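Local coordinates for Mgp-operon protein 3 (Mycoplasma pneumoniae, PDB 6RJ1) that probably helps the bacterium attach to host cells, as the extracellular adhesin P40/P90, at residues L458-N462 with G463-V467; L543-A547 with D548-F552. All blocks are in the same frame, centred on the assembly; numbering follows the deposited sequence.

Contact 1: L458-N462 with G463-V467; sequences LAYLN and GQIVV
The Tyr460 ring lies slanted against the start of the returning strand. Its CD2 is 3.8 Å from CG1 of Ile465, its partner in a non-hydrogen-bonded pair. Its far end reaches Gly463, with CE2 3.9 Å from Gly463 CA. CG is trans to the residue's own amide nitrogen (chi1 177°), which points the ring towards the turn. The phenol OH is hydrogen-bonded to Glu483 OE2 and to Lys52 NZ, so two charged groups hold this end of the ring.

The chain reverses through a type I' turn from Leu461 to Gln464. Asn462 and Gly463 take its two corners, both with positive phi. Leu461 N bonds to Gln464 O at 2.8 Å, close to straight (173°). The return bond, Gln464 N to Leu461 O, is longer (3.2 Å), and its donor stands above the carbonyl plane. Further along, Ala459 and Val466 exchange two bonds, with Val466 N 2.8 Å from Ala459 O. On the Tyr460 side, Leu458 CB meets Val467 CG2 at 4.1 Å.

The side with Leu458, Tyr460 and Val467 packs on strand 52-59. The opposite side, with Ala459, Leu461 and Val466, meets helix 701-712 and strand 538-546. Strand 464-468 bonds on to strand 477-482, and strand 457-461 lies at one edge of an eight-stranded mixed sheet.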
loop_
_atom_site.group_PDB
_atom_site.type_symbol
_atom_site.label_atom_id
_atom_site.label_comp_id
_atom_site.label_asym_id
_atom_site.label_seq_id
_atom_site.Cartn_x
_atom_site.Cartn_y
_atom_site.Cartn_z
ATOM N N LEU A 458 11.174 6.275 -7.243
ATOM C CA LEU A 458 12.316 5.636 -7.897
ATOM C C LEU A 458 13.528 5.402 -6.978
ATOM O O LEU A 458 13.600 5.920 -5.863
ATOM C CB LEU A 458 12.754 6.349 -9.211
ATOM C CG LEU A 458 13.253 7.811 -9.203
ATOM C CD1 LEU A 458 14.657 7.919 -8.714
ATOM C CD2 LEU A 458 13.357 8.316 -10.600
ATOM N N ALA A 459 14.483 4.603 -7.492
ATOM C CA ALA A 459 15.750 4.231 -6.874
ATOM C C ALA A 459 16.727 3.843 -7.972
ATOM O O ALA A 459 16.334 3.210 -8.959
ATOM C CB ALA A 459 15.552 3.060 -5.925
ATOM N N TYR A 460 18.002 4.241 -7.808
ATOM C CA TYR A 460 19.066 3.920 -8.755
ATOM C C TYR A 460 20.065 2.992 -8.076
ATOM O O TYR A 460 20.531 3.286 -6.976
ATOM C CB TYR A 460 19.747 5.199 -9.288
ATOM C CG TYR A 460 20.905 4.933 -10.227
ATOM C CD1 TYR A 460 22.175 4.647 -9.735
ATOM C CD2 TYR A 460 20.732 4.968 -11.607
ATOM C CE1 TYR A 460 23.244 4.390 -10.593
ATOM C CE2 TYR A 460 21.796 4.716 -12.477
ATOM C CZ TYR A 460 23.052 4.434 -11.962
ATOM O OH TYR A 460 24.116 4.190 -12.796
ATOM N N LEU A 461 20.399 1.886 -8.742
ATOM C CA LEU A 461 21.359 0.904 -8.248
ATOM C C LEU A 461 22.205 0.323 -9.380
ATOM O O LEU A 461 21.746 -0.564 -10.107
ATOM C CB LEU A 461 20.663 -0.217 -7.441
ATOM C CG LEU A 461 21.587 -1.190 -6.675
ATOM C CD1 LEU A 461 22.176 -0.537 -5.440
ATOM C CD2 LEU A 461 20.856 -2.469 -6.298
ATOM N N ASN A 462 23.443 0.831 -9.519
ATOM C CA ASN A 462 24.433 0.376 -10.491
ATOM C C ASN A 462 23.875 0.189 -11.918
ATOM O O ASN A 462 23.774 -0.941 -12.413
ATOM C CB ASN A 462 25.125 -0.905 -9.981
ATOM C CG ASN A 462 26.064 -0.667 -8.820
ATOM O OD1 ASN A 462 25.650 -0.502 -7.663
ATOM N ND2 ASN A 462 27.360 -0.640 -9.111
ATOM N N GLY A 463 23.496 1.304 -12.547
ATOM C CA GLY A 463 22.968 1.332 -13.911
ATOM C C GLY A 463 21.538 0.854 -14.072
ATOM O O GLY A 463 21.017 0.821 -15.191
ATOM N N GLN A 464 20.900 0.480 -12.958
ATOM C CA GLN A 464 19.520 -0.001 -12.951
ATOM C C GLN A 464 18.642 0.972 -12.196
ATOM O O GLN A 464 19.014 1.442 -11.118
ATOM C CB GLN A 464 19.401 -1.406 -12.331
ATOM C CG GLN A 464 20.257 -2.454 -13.017
ATOM C CD GLN A 464 19.493 -3.724 -13.196
ATOM O OE1 GLN A 464 18.708 -3.866 -14.136
ATOM N NE2 GLN A 464 19.712 -4.677 -12.298
ATOM N N ILE A 465 17.475 1.271 -12.766
ATOM C CA ILE A 465 16.501 2.160 -12.152
ATOM C C ILE A 465 15.272 1.346 -11.820
ATOM O O ILE A 465 14.756 0.622 -12.674
ATOM C CB ILE A 465 16.188 3.405 -13.029
ATOM C CG1 ILE A 465 17.463 4.235 -13.312
ATOM C CG2 ILE A 465 15.118 4.276 -12.381
ATOM C CD1 ILE A 465 18.001 4.099 -14.674
ATOM N N VAL A 466 14.830 1.440 -10.566
ATOM C CA VAL A 466 13.644 0.757 -10.069
ATOM C C VAL A 466 12.573 1.808 -9.818
ATOM O O VAL A 466 12.850 2.816 -9.180
ATOM C CB VAL A 466 13.923 -0.126 -8.816
ATOM C CG1 VAL A 466 12.699 -0.966 -8.444
ATOM C CG2 VAL A 466 15.139 -1.027 -9.032
ATOM N N VAL A 467 11.367 1.595 -10.360
ATOM C CA VAL A 467 10.224 2.504 -10.199
ATOM C C VAL A 467 9.075 1.717 -9.598
ATOM O O VAL A 467 8.792 0.620 -10.062
ATOM C CB VAL A 467 9.825 3.226 -11.523
ATOM C CG1 VAL A 467 8.592 4.112 -11.335
ATOM C CG2 VAL A 467 10.991 4.039 -12.085
#

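Contact 2: L543-A547 with D548-F552; sequences LDVVA and DHLVF
His549 turns its ring back to the corner of the hairpin. Its ND1 donates to the backbone O of Ala547 at 2.7 Å, and the bond is fairly straight (165°). The acceptor lies near the ring plane, at the edge, and this helps fix the ring's rotation. CG sits beside the residue's own nitrogen (chi1 -77°), which swings the ring to the turn. The His549 N-H goes to Val546 O instead, at 3.0 Å and from above the carbonyl plane. Val546 N answers with a straighter bond to His549 O at 2.9 Å.

The next pair is also doubly bonded. Val551 N reaches Asp544 O at 2.7 Å, and Asp544 N reaches Val551 O at 2.9 Å. The Asp544 carboxylate has two uses: OD2 accepts from Ala784 N, while OD1 takes a weak bond from Val545 N.

Apolar groups fill in on both sides. Leu550 CD1 meets Leu543 CD2 at 3.9 Å, and on the other side Val546 CG1 meets Val551 CG2 at 3.7 Å. This is a beta hairpin with a two-residue loop, Ala547 and Asp548, in a type I' turn. It lies in the MgpC adhesin region, which belongs to the beta-propeller clan.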
loop_
_atom_site.group_PDB
_atom_site.type_symbol
_atom_site.label_atom_id
_atom_site.label_comp_id
_atom_site.label_asym_id
_atom_site.label_seq_id
_atom_site.Cartn_x
_atom_site.Cartn_y
_atom_site.Cartn_z
ATOM N N LEU A 543 11.011 2.785 -1.285
ATOM C CA LEU A 543 12.212 2.033 -1.638
ATOM C C LEU A 543 13.476 2.874 -1.498
ATOM O O LEU A 543 13.444 4.093 -1.702
ATOM C CB LEU A 543 12.165 1.324 -3.027
ATOM C CG LEU A 543 11.486 1.921 -4.316
ATOM C CD1 LEU A 543 11.532 3.442 -4.420
ATOM C CD2 LEU A 543 12.115 1.340 -5.560
ATOM N N ASP A 544 14.586 2.220 -1.147
ATOM C CA ASP A 544 15.879 2.878 -1.001
ATOM C C ASP A 544 17.024 1.905 -1.279
ATOM O O ASP A 544 16.821 0.693 -1.242
ATOM C CB ASP A 544 16.023 3.524 0.396
ATOM C CG ASP A 544 17.042 4.656 0.484
ATOM O OD1 ASP A 544 17.540 5.105 -0.584
ATOM O OD2 ASP A 544 17.341 5.098 1.617
ATOM N N VAL A 545 18.217 2.443 -1.587
ATOM C CA VAL A 545 19.409 1.633 -1.829
ATOM C C VAL A 545 20.388 1.769 -0.652
ATOM O O VAL A 545 20.528 2.849 -0.072
ATOM C CB VAL A 545 20.077 1.848 -3.217
ATOM C CG1 VAL A 545 19.108 1.538 -4.356
ATOM C CG2 VAL A 545 20.657 3.252 -3.364
ATOM N N VAL A 546 21.020 0.656 -0.278
ATOM C CA VAL A 546 21.973 0.576 0.833
ATOM C C VAL A 546 22.839 -0.679 0.644
ATOM O O VAL A 546 22.306 -1.741 0.316
ATOM C CB VAL A 546 21.272 0.664 2.236
ATOM C CG1 VAL A 546 20.223 -0.435 2.440
ATOM C CG2 VAL A 546 22.277 0.693 3.384
ATOM N N ALA A 547 24.173 -0.539 0.808
ATOM C CA ALA A 547 25.160 -1.619 0.662
ATOM C C ALA A 547 24.958 -2.439 -0.630
ATOM O O ALA A 547 24.878 -3.671 -0.575
ATOM C CB ALA A 547 25.152 -2.522 1.899
ATOM N N ASP A 548 24.835 -1.723 -1.786
ATOM C CA ASP A 548 24.625 -2.251 -3.150
ATOM C C ASP A 548 23.353 -3.125 -3.285
ATOM O O ASP A 548 23.258 -3.964 -4.187
ATOM C CB ASP A 548 25.878 -2.989 -3.675
ATOM C CG ASP A 548 27.124 -2.132 -3.786
ATOM O OD1 ASP A 548 27.025 -1.001 -4.321
ATOM O OD2 ASP A 548 28.206 -2.597 -3.358
ATOM N N HIS A 549 22.363 -2.880 -2.419
ATOM C CA HIS A 549 21.106 -3.618 -2.385
ATOM C C HIS A 549 19.916 -2.686 -2.283
ATOM O O HIS A 549 20.025 -1.603 -1.703
ATOM C CB HIS A 549 21.093 -4.568 -1.180
ATOM C CG HIS A 549 21.906 -5.810 -1.361
ATOM N ND1 HIS A 549 23.292 -5.775 -1.356
ATOM C CD2 HIS A 549 21.501 -7.090 -1.519
ATOM C CE1 HIS A 549 23.682 -7.023 -1.542
ATOM N NE2 HIS A 549 22.640 -7.852 -1.636
ATOM N N LEU A 550 18.766 -3.133 -2.818
ATOM C CA LEU A 550 17.511 -2.397 -2.758
ATOM C C LEU A 550 16.689 -2.879 -1.556
ATOM O O LEU A 550 16.522 -4.075 -1.343
ATOM C CB LEU A 550 16.702 -2.547 -4.060
ATOM C CG LEU A 550 15.332 -1.840 -4.081
ATOM C CD1 LEU A 550 15.466 -0.385 -4.482
ATOM C CD2 LEU A 550 14.340 -2.568 -4.962
ATOM N N VAL A 551 16.169 -1.933 -0.792
ATOM C CA VAL A 551 15.319 -2.198 0.350
ATOM C C VAL A 551 13.947 -1.578 0.042
ATOM O O VAL A 551 13.874 -0.481 -0.511
ATOM C CB VAL A 551 15.981 -1.665 1.644
ATOM C CG1 VAL A 551 14.980 -1.573 2.782
ATOM C CG2 VAL A 551 17.158 -2.544 2.049
ATOM N N PHE A 552 12.867 -2.304 0.345
ATOM C CA PHE A 552 11.503 -1.830 0.121
ATOM C C PHE A 552 10.570 -2.276 1.253
ATOM O O PHE A 552 10.884 -3.200 2.012
ATOM C CB PHE A 552 10.976 -2.292 -1.258
ATOM C CG PHE A 552 10.434 -3.702 -1.267
ATOM C CD1 PHE A 552 11.293 -4.796 -1.350
ATOM C CD2 PHE A 552 9.067 -3.942 -1.152
ATOM C CE1 PHE A 552 10.793 -6.104 -1.320
ATOM C CE2 PHE A 552 8.571 -5.249 -1.105
ATOM C CZ PHE A 552 9.438 -6.320 -1.189
#

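Contact 1 comes first along the chain and closes a tight turn at 462-463. Contact 2 closes a second one at 547-548. They follow in series, so neither nests in nor crosses the other. The chain between them includes strand 477-482, which extends the sheet of contact 1. The hairpins belong to different sheets but pack together, with centres about 10 Å apart. Val545 CG1 lies 3.5 Å from Tyr460 O, and Leu461 CD2 is 3.5 Å from Asp548 O. Strand 693-699 then pairs with the second strand of contact 2. Helix 701-712 follows it and packs on one face of contact 1, the face that also meets contact 2's first strand, so the chain links the two sheets here.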